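Local coordinates for protein iota-carrageenase (Alteromonas sp., PDB 1H80) that hydrolyses the beta-1,4 linkages inside iota-carrageenan, a sulfated galactan of red algal cell walls, with inversion of anomeric configuration, at residues Gly119-Phe124 with Thr149-Lys154; Arg181-Asn186 with Asn206-Gly211. All blocks are in the same frame, centred on the assembly; numbering follows the deposited sequence. Where two conformers were deposited one is given.

Contact 1. Residues Gly119-Phe124 with Thr149-Lys154. With CA (calcium ion), chain C.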
loop_
_atom_site.group_PDB
_atom_site.type_symbol
_atom_site.label_atom_id
_atom_site.label_comp_id
_atom_site.label_asym_id
_atom_site.label_seq_id
_atom_site.Cartn_x
_atom_site.Cartn_y
_atom_site.Cartn_z
ATOM N N GLY A 119 -15.770 5.556 12.246
ATOM C CA GLY A 119 -15.562 4.843 10.999
ATOM C C GLY A 119 -16.453 3.650 10.766
ATOM O O GLY A 119 -17.139 3.186 11.670
ATOM N N PHE A 120 -16.433 3.150 9.536
ATOM C CA PHE A 120 -17.260 2.012 9.180
ATOM C C PHE A 120 -16.400 0.831 8.791
ATOM O O PHE A 120 -15.176 0.876 8.883
ATOM C CB PHE A 120 -18.199 2.364 8.027
ATOM C CG PHE A 120 -17.495 2.829 6.788
ATOM C CD1 PHE A 120 -17.038 4.138 6.679
ATOM C CD2 PHE A 120 -17.284 1.957 5.724
ATOM C CE1 PHE A 120 -16.384 4.574 5.530
ATOM C CE2 PHE A 120 -16.633 2.382 4.575
ATOM C CZ PHE A 120 -16.181 3.693 4.474
ATOM N N LEU A 121 -17.055 -0.223 8.332
ATOM C CA LEU A 121 -16.349 -1.430 7.964
ATOM C C LEU A 121 -16.514 -1.848 6.512
ATOM O O LEU A 121 -17.617 -1.818 5.965
ATOM C CB LEU A 121 -16.828 -2.579 8.854
ATOM C CG LEU A 121 -16.223 -3.955 8.587
ATOM C CD1 LEU A 121 -14.781 -3.964 9.051
ATOM C CD2 LEU A 121 -17.019 -5.019 9.323
ATOM N N VAL A 122 -15.396 -2.201 5.890
ATOM C CA VAL A 122 -15.399 -2.739 4.533
ATOM C C VAL A 122 -15.035 -4.181 4.857
ATOM O O VAL A 122 -13.961 -4.447 5.393
ATOM C CB VAL A 122 -14.316 -2.118 3.643
ATOM C CG1 VAL A 122 -14.190 -2.919 2.354
ATOM C CG2 VAL A 122 -14.679 -0.680 3.323
ATOM N N ASP A 123 -15.934 -5.109 4.547
ATOM C CA ASP A 123 -15.722 -6.511 4.889
ATOM C C ASP A 123 -15.516 -7.442 3.694
ATOM O O ASP A 123 -16.398 -7.587 2.847
ATOM C CB ASP A 123 -16.918 -6.978 5.724
ATOM C CG ASP A 123 -16.711 -8.335 6.358
ATOM O OD1 ASP A 123 -15.574 -8.848 6.342
ATOM O OD2 ASP A 123 -17.700 -8.882 6.892
ATOM N N PHE A 124 -14.343 -8.071 3.639
ATOM C CA PHE A 124 -14.012 -9.011 2.567
ATOM C C PHE A 124 -14.026 -10.443 3.094
ATOM O O PHE A 124 -13.807 -11.384 2.331
ATOM C CB PHE A 124 -12.605 -8.759 2.006
ATOM C CG PHE A 124 -12.462 -7.497 1.204
ATOM C CD1 PHE A 124 -13.571 -6.754 0.817
ATOM C CD2 PHE A 124 -11.198 -7.072 0.802
ATOM C CE1 PHE A 124 -13.423 -5.611 0.037
ATOM C CE2 PHE A 124 -11.039 -5.929 0.023
ATOM C CZ PHE A 124 -12.154 -5.198 -0.359
ATOM N N THR A 149 -12.374 0.762 8.449
ATOM C CA THR A 149 -11.580 -0.419 8.713
ATOM C C THR A 149 -11.863 -1.395 7.588
ATOM O O THR A 149 -12.989 -1.485 7.101
ATOM C CB THR A 149 -11.980 -1.064 10.055
ATOM O OG1 THR A 149 -11.686 -0.157 11.126
ATOM C CG2 THR A 149 -11.226 -2.369 10.273
ATOM N N ILE A 150 -10.827 -2.102 7.165
ATOM C CA ILE A 150 -10.966 -3.079 6.106
ATOM C C ILE A 150 -10.652 -4.445 6.686
ATOM O O ILE A 150 -9.520 -4.702 7.091
ATOM C CB ILE A 150 -9.976 -2.805 4.960
ATOM C CG1 ILE A 150 -10.180 -1.386 4.425
ATOM C CG2 ILE A 150 -10.161 -3.840 3.855
ATOM C CD1 ILE A 150 -9.071 -0.918 3.507
ATOM N N ASP A 151 -11.663 -5.304 6.765
ATOM C CA ASP A 151 -11.466 -6.661 7.255
ATOM C C ASP A 151 -11.140 -7.480 6.016
ATOM O O ASP A 151 -12.029 -7.945 5.301
ATOM C CB ASP A 151 -12.736 -7.193 7.920
ATOM C CG ASP A 151 -12.747 -6.978 9.419
ATOM O OD1 ASP A 151 -11.913 -6.197 9.927
ATOM O OD2 ASP A 151 -13.598 -7.591 10.092
ATOM N N ASP A 152 -9.847 -7.630 5.761
ATOM C CA ASP A 152 -9.369 -8.359 4.597
ATOM C C ASP A 152 -9.378 -9.855 4.875
ATOM O O ASP A 152 -9.632 -10.295 5.999
ATOM C CB ASP A 152 -7.942 -7.906 4.274
ATOM C CG ASP A 152 -7.572 -8.097 2.817
ATOM O OD1 ASP A 152 -8.251 -8.863 2.102
ATOM O OD2 ASP A 152 -6.576 -7.476 2.392
ATOM N N ASN A 153 -9.111 -10.629 3.831
ATOM C CA ASN A 153 -9.042 -12.078 3.938
ATOM C C ASN A 153 -7.904 -12.493 3.022
ATOM O O ASN A 153 -8.050 -13.361 2.162
ATOM C CB ASN A 153 -10.358 -12.716 3.495
ATOM C CG ASN A 153 -10.368 -14.214 3.700
ATOM O OD1 ASN A 153 -9.906 -14.712 4.727
ATOM N ND2 ASN A 153 -10.904 -14.942 2.728
ATOM N N LYS A 154 -6.766 -11.838 3.219
ATOM C CA LYS A 154 -5.570 -12.078 2.428
ATOM C C LYS A 154 -5.860 -12.065 0.935
ATOM O O LYS A 154 -5.431 -12.947 0.194
ATOM C CB LYS A 154 -4.915 -13.400 2.835
ATOM C CG LYS A 154 -4.359 -13.387 4.250
ATOM C CD LYS A 154 -3.395 -14.544 4.469
ATOM C CE LYS A 154 -2.842 -14.554 5.885
ATOM N NZ LYS A 154 -3.909 -14.843 6.884
HETATM CA CA CA C . -18.065 2.260 13.570
HETATM O O HOH W 1 -13.940 1.470 11.389
HETATM O O HOH W 2 -12.706 -13.533 1.286
HETATM O O HOH W 3 -19.810 1.707 15.018
HETATM O O HOH W 4 -17.946 0.097 12.457
HETATM O O HOH W 5 -17.235 0.689 15.422
HETATM O O HOH W 6 -15.611 1.606 13.570
#

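Contact 2. Residues Arg181-Asn186 with Asn206-Gly211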
loop_
_atom_site.group_PDB
_atom_site.type_symbol
_atom_site.label_atom_id
_atom_site.label_comp_id
_atom_site.label_asym_id
_atom_site.label_seq_id
_atom_site.Cartn_x
_atom_site.Cartn_y
_atom_site.Cartn_z
ATOM N N ARG A 181 -6.722 7.739 8.268
ATOM C CA ARG A 181 -7.527 6.997 9.229
ATOM C C ARG A 181 -8.116 5.712 8.681
ATOM O O ARG A 181 -9.336 5.552 8.611
ATOM C CB ARG A 181 -8.649 7.894 9.753
ATOM C CG ARG A 181 -8.149 9.169 10.406
ATOM C CD ARG A 181 -9.305 10.036 10.858
ATOM N NE ARG A 181 -10.102 9.380 11.889
ATOM C CZ ARG A 181 -11.291 9.810 12.298
ATOM N NH1 ARG A 181 -11.826 10.897 11.759
ATOM N NH2 ARG A 181 -11.942 9.156 13.249
ATOM N N ILE A 182 -7.244 4.788 8.304
ATOM C CA ILE A 182 -7.688 3.514 7.783
ATOM C C ILE A 182 -6.903 2.414 8.469
ATOM O O ILE A 182 -5.703 2.543 8.703
ATOM C CB ILE A 182 -7.479 3.418 6.259
ATOM C CG1 ILE A 182 -8.265 4.531 5.558
ATOM C CG2 ILE A 182 -7.956 2.058 5.755
ATOM C CD1 ILE A 182 -7.974 4.647 4.073
ATOM N N LYS A 183 -7.604 1.346 8.822
ATOM C CA LYS A 183 -6.985 0.200 9.463
ATOM C C LYS A 183 -7.354 -0.997 8.615
ATOM O O LYS A 183 -8.515 -1.159 8.244
ATOM C CB LYS A 183 -7.534 0.010 10.882
ATOM C CG LYS A 183 -7.203 -1.340 11.519
ATOM C CD LYS A 183 -5.706 -1.552 11.667
ATOM C CE LYS A 183 -5.390 -2.948 12.191
ATOM N NZ LYS A 183 -6.004 -3.187 13.532
ATOM N N GLN A 184 -6.365 -1.818 8.284
ATOM C CA GLN A 184 -6.614 -3.015 7.499
ATOM C C GLN A 184 -6.215 -4.233 8.310
ATOM O O GLN A 184 -5.110 -4.294 8.852
ATOM C CB GLN A 184 -5.819 -2.993 6.194
ATOM C CG GLN A 184 -6.091 -4.203 5.308
ATOM C CD GLN A 184 -5.585 -4.013 3.894
ATOM O OE1 GLN A 184 -5.537 -2.893 3.392
ATOM N NE2 GLN A 184 -5.228 -5.108 3.235
ATOM N N ASN A 185 -7.126 -5.193 8.407
ATOM C CA ASN A 185 -6.846 -6.416 9.146
ATOM C C ASN A 185 -6.641 -7.585 8.200
ATOM O O ASN A 185 -7.276 -7.673 7.149
ATOM C CB ASN A 185 -7.999 -6.757 10.094
ATOM C CG ASN A 185 -8.191 -5.719 11.173
ATOM O OD1 ASN A 185 -7.265 -5.399 11.913
ATOM N ND2 ASN A 185 -9.403 -5.189 11.274
ATOM N N ASN A 186 -5.733 -8.472 8.588
ATOM C CA ASN A 186 -5.430 -9.686 7.841
ATOM C C ASN A 186 -5.106 -9.505 6.359
ATOM O O ASN A 186 -5.748 -10.097 5.491
ATOM C CB ASN A 186 -6.588 -10.677 8.017
ATOM C CG ASN A 186 -6.207 -12.088 7.619
ATOM O OD1 ASN A 186 -5.046 -12.478 7.727
ATOM N ND2 ASN A 186 -7.188 -12.868 7.171
ATOM N N ASN A 206 -2.205 8.356 9.552
ATOM C CA ASN A 206 -2.892 7.428 10.441
ATOM C C ASN A 206 -3.387 6.212 9.677
ATOM O O ASN A 206 -4.591 5.975 9.554
ATOM C CB ASN A 206 -4.066 8.128 11.129
ATOM C CG ASN A 206 -4.605 7.336 12.302
ATOM O OD1 ASN A 206 -4.210 6.191 12.526
ATOM N ND2 ASN A 206 -5.515 7.943 13.057
ATOM N N LEU A 207 -2.433 5.447 9.161
ATOM C CA LEU A 207 -2.726 4.241 8.398
ATOM C C LEU A 207 -2.074 3.078 9.124
ATOM O O LEU A 207 -0.939 3.187 9.580
ATOM C CB LEU A 207 -2.152 4.369 6.989
ATOM C CG LEU A 207 -2.655 5.571 6.191
ATOM C CD1 LEU A 207 -1.950 5.604 4.841
ATOM C CD2 LEU A 207 -4.171 5.488 6.008
ATOM N N HIS A 208 -2.795 1.971 9.241
ATOM C CA HIS A 208 -2.271 0.807 9.939
ATOM C C HIS A 208 -2.688 -0.450 9.194
ATOM O O HIS A 208 -3.864 -0.637 8.892
ATOM C CB HIS A 208 -2.828 0.791 11.366
ATOM C CG HIS A 208 -2.378 -0.372 12.194
ATOM N ND1 HIS A 208 -2.816 -0.573 13.484
ATOM C CD2 HIS A 208 -1.527 -1.392 11.923
ATOM C CE1 HIS A 208 -2.257 -1.666 13.974
ATOM N NE2 HIS A 208 -1.471 -2.182 13.046
ATOM N N SER A 209 -1.718 -1.295 8.873
ATOM C CA SER A 209 -2.019 -2.540 8.189
ATOM C C SER A 209 -1.472 -3.710 8.985
ATOM O O SER A 209 -0.334 -3.674 9.449
ATOM C CB SER A 209 -1.410 -2.559 6.782
ATOM O OG SER A 209 -1.678 -3.798 6.144
ATOM N N GLU A 210 -2.308 -4.726 9.166
ATOM C CA GLU A 210 -1.912 -5.941 9.858
ATOM C C GLU A 210 -1.590 -6.894 8.717
ATOM O O GLU A 210 -2.489 -7.353 8.014
ATOM C CB GLU A 210 -3.065 -6.493 10.689
ATOM C CG GLU A 210 -2.744 -7.829 11.339
ATOM C CD GLU A 210 -3.949 -8.447 12.014
ATOM O OE1 GLU A 210 -4.936 -8.758 11.311
ATOM O OE2 GLU A 210 -3.906 -8.621 13.250
ATOM N N GLY A 211 -0.306 -7.179 8.528
ATOM C CA GLY A 211 0.110 -8.037 7.435
ATOM C C GLY A 211 0.550 -7.158 6.275
ATOM O O GLY A 211 0.090 -6.019 6.146
HETATM O O HOH W 7 -5.436 3.727 11.386
HETATM O O HOH W 8 -6.292 -7.100 13.695
#

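Contact 1. Residues Gly119-Phe124 with Thr149-Lys154
Leu-121 reaches across to Thr-149 and Asp-151 on the next rung of a right-handed parallel beta-helix, where strand 120-123 pairs in parallel with the end of strand 143-151. With CG anti to the backbone N (chi1 178°), its CD1 swings over the neighbouring strand and meets the Asp-151 carboxylate at CG, 3.7 Å away, the two side chains crossing at about a right angle. On the same face, the carboxylates of Asp-123 and Asp-151 stand nearly perpendicular, with Asp-123 OD1 4.4 Å from Asp-151 OD2. Lys-125 forms salt bridges with both and probably offsets their like charges. On the opposite face Val-122 CB packs against Ile-150 CG1, and both residues lean on Val-134 of strand 132-141. The backbone ladder begins with Thr-149 N giving to Phe-120 O (2.8 Å), continues through Val-122 and ends with Phe-124 N on Asp-151 O (2.9 Å). At that end the Phe-124 ring turns an edge to Asp-152, whose OD1 lies near the ring plane, 3.7 Å from CD2, with the carboxylate set 80° to the ring. OD1 also accepts from Asn-153 N and Thr-155 OG1. An alanine in place of Asp-152 would probably leave Asn-153 N and Thr-155 OG1 without this acceptor and open a gap beside the Phe-124 edge. At the other end Gly-119 O binds a calcium ion at 2.3 Å, which Ser-82 O, Asn-118 OD1 and four waters also bind. Beyond Phe-124, one water donates to its carbonyl O and accepts from Asn-153 ND2 at 2.7 Å.

Contact 2. Residues Arg181-Asn186 with Asn206-Gly211
Asn-185 OD1 takes a proton from a water at 2.6 Å, which weakly bridges it to Glu-210 OE2, and a weak bond from Lys-183 NZ at 3.0 Å; Asn-185 ND2 is held by Asp-151. Glu-210 OE1 accepts the backbone N-H of Asn-186 at 2.9 Å through its anti lone pair, continuing the ladder where strands 182-185 and 207-210 of the parallel beta-helix end. The Glu-210 chain runs extended, CG anti to the backbone N (chi1 175°), which carries the carboxylate across to the neighbouring rung. Lys-183 and His-208 lie side by side and point the same way. Bends at chi2 and chi4 lay the lysine over the imidazole, with CE 3.8 Å from the ring centroid and 12° off its normal, a CH-pi contact, while Ser-243 OG bonds to His-208 NE2. On the other face, Ile-182 CB meets Leu-207 CD2 at 3.9 Å beside Leu-193. Between the faces, His-208 bonds through N to Ile-182 O and through O to Gln-184 N (2.8 Å). One lysine thus makes an apolar and a polar contact, and its weak NZ bond suggests that methylene packing on the ring matters as much in placing it.

Contacts 1 and 2 are consecutive steps along the same face of the beta-helix, their centres about 9 Å apart. Strands 143-151 and 177-185 are neighbours and join them: Ile-150 N lies 2.7 Å from Lys-183 O, probably hydrogen-bonded, and Asp-152 OD2 comes within 2.9 Å of Gln-184 NE2. Where these strands end, Lys-154 NZ lies 2.8 Å from Asn-186 OD1, another probable hydrogen bond, and the C-terminal residue Arg-464 also bonds to Asn-186. The calcium ion sits at the Gly-119 end of contact 1, whereas a sodium ion lies about 4 Å from the nearest side-chain atom of Asp-152 and about 6 Å from that of Gln-184 in contact 2.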